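Local coordinates for AP endonuclease, family protein 2 (Mycobacterium smegmatis, PDB 5TNV) that binds magnesium in a xylose isomerase-like TIM barrel and is probably a metal-dependent enzyme, possibly an endonuclease, at residues 30-35 with 70-75. Numbering follows the deposited sequence.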
# COMPACT_ATOMS: atom_id res chain seq x y z
N ALA A 30 2.13 -21.33 -3.62
CA ALA A 30 3.49 -21.51 -3.14
C ALA A 30 4.23 -20.22 -2.86
O ALA A 30 4.08 -19.25 -3.60
CB ALA A 30 4.30 -22.27 -4.17
N ALA A 31 5.04 -20.21 -1.81
CA ALA A 31 6.01 -19.15 -1.59
C ALA A 31 7.22 -19.36 -2.48
O ALA A 31 7.92 -20.39 -2.37
CB ALA A 31 6.47 -19.08 -0.15
N ASN A 32 7.54 -18.42 -3.34
CA ASN A 32 8.77 -18.48 -4.14
C ASN A 32 9.95 -18.20 -3.24
O ASN A 32 9.91 -17.20 -2.53
CB ASN A 32 8.67 -17.45 -5.26
CG ASN A 32 9.76 -17.50 -6.29
OD1 ASN A 32 10.90 -17.21 -5.92
ND2 ASN A 32 9.47 -17.82 -7.53
N MET A 33 11.00 -19.04 -3.24
CA MET A 33 12.14 -18.92 -2.33
C MET A 33 13.28 -18.04 -2.86
O MET A 33 14.29 -17.91 -2.18
CB MET A 33 12.68 -20.32 -2.00
CG MET A 33 11.65 -21.19 -1.29
SD MET A 33 11.18 -20.63 0.36
CE MET A 33 12.63 -21.13 1.30
N LEU A 34 13.13 -17.41 -4.02
CA LEU A 34 14.28 -16.71 -4.61
C LEU A 34 14.73 -15.56 -3.68
O LEU A 34 15.94 -15.25 -3.68
CB LEU A 34 14.03 -16.28 -6.01
CG LEU A 34 13.27 -15.15 -6.41
CD1 LEU A 34 14.04 -13.83 -6.30
CD2 LEU A 34 13.01 -15.26 -7.91
N GLY A 35 13.85 -14.95 -2.88
CA GLY A 35 14.26 -13.89 -2.03
C GLY A 35 15.26 -14.27 -0.98
O GLY A 35 15.94 -13.37 -0.42
N ASP A 70 7.97 -22.97 -3.68
CA ASP A 70 8.65 -23.20 -4.95
C ASP A 70 10.10 -22.84 -4.66
O ASP A 70 10.41 -21.69 -4.40
CB ASP A 70 8.06 -22.38 -6.07
CG ASP A 70 8.73 -22.58 -7.42
OD1 ASP A 70 9.96 -22.75 -7.47
OD2 ASP A 70 7.96 -22.55 -8.43
N PRO A 71 11.01 -23.85 -4.63
CA PRO A 71 12.39 -23.55 -4.22
C PRO A 71 13.15 -22.70 -5.24
O PRO A 71 14.23 -22.20 -4.90
CB PRO A 71 13.01 -24.95 -4.12
CG PRO A 71 12.28 -25.73 -5.17
CD PRO A 71 10.84 -25.25 -5.02
N THR A 72 12.64 -22.58 -6.44
CA THR A 72 13.38 -21.99 -7.58
C THR A 72 14.64 -22.78 -7.81
O THR A 72 14.76 -23.93 -7.35
CB THR A 72 13.58 -20.47 -7.46
OG1 THR A 72 14.69 -20.13 -6.58
CG2 THR A 72 12.33 -19.76 -7.01
N ASP A 73 15.59 -22.22 -8.57
CA ASP A 73 16.96 -22.67 -8.68
C ASP A 73 17.92 -21.62 -8.15
O ASP A 73 19.15 -21.79 -8.29
CB ASP A 73 17.34 -23.04 -10.12
CG ASP A 73 17.27 -21.91 -11.08
OD1 ASP A 73 16.90 -20.81 -10.66
OD2 ASP A 73 17.57 -22.09 -12.28
N ALA A 74 17.43 -20.59 -7.46
CA ALA A 74 18.25 -19.48 -6.94
C ALA A 74 18.50 -19.57 -5.44
O ALA A 74 19.13 -18.65 -4.88
CB ALA A 74 17.54 -18.18 -7.32
N TRP A 75 18.03 -20.63 -4.82
CA TRP A 75 18.16 -20.91 -3.39
C TRP A 75 18.94 -22.23 -3.31
O TRP A 75 20.02 -22.36 -3.94
CB TRP A 75 16.80 -20.84 -2.70
CG TRP A 75 16.76 -21.22 -1.26
CD1 TRP A 75 17.48 -20.68 -0.24
CD2 TRP A 75 15.98 -22.25 -0.68
NE1 TRP A 75 17.19 -21.31 0.94
CE2 TRP A 75 16.27 -22.28 0.69
CE3 TRP A 75 15.03 -23.18 -1.16
CZ2 TRP A 75 15.67 -23.19 1.57
CZ3 TRP A 75 14.45 -24.08 -0.31
CH2 TRP A 75 14.77 -24.08 1.06
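Asn-32 and Asp-70 pair as parallel neighbours where strands 29-32 and 68-70 of the TIM barrel end side by side; beyond them one segment runs into a 3-10 turn at Leu-34 and Gly-35, the other into a loop, and the two pack together. Helix 51-63 joins these strands in the beta-alpha-beta order of the barrel, and its Leu-58 and Val-61 pack on Met-33. Two backbone bonds hold the register: Asp-70 N gives a nearly straight one to Ala-31 O (2.9 Å), and Asp-70 O receives Met-33 N at 3.0 Å. Both paired side chains turn to the same face of the sheet, and each closes an Asx turn. Asn-32 OD1 accepts from Leu-34 N at 2.9 Å, while Asp-70 OD1 takes the N-H of Thr-72; Asp-70 OD2 is gripped by the hydroxyls of Ser-102 and Ser-104. The Thr-72 and Asn-32 side chains cross at about a right angle, with Thr-72 CG2 off the amide plane toward the oxygen, 3.1 Å from Asn-32 OD1. Asn-32 also lies close to His-252, a magnesium ligand together with Glu-193 and Asp-223, so the strand end borders the metal site. Thr-72 OG1, set between its own N and carbonyl carbon (chi1 80°), donates to Pro-71 O and accepts from Ala-74 N, an ST turn that leads the loop round to bring Ala-74 CB within 4.2 Å of Leu-34 CB. Away from the metal, Met-33 and Trp-75 lie alongside each other. Gln-57 accepts the indole N-H, and Pro-71 O meets the ring at its edge. Bends at chi2 and chi3 (-66° and -76°) fold the methionine over one indole face, SD above it in a longer Met-aromatic contact and Met-33 CE in a CH-pi contact, 3.6 Å from the centroid of the six-membered ring of Trp-75.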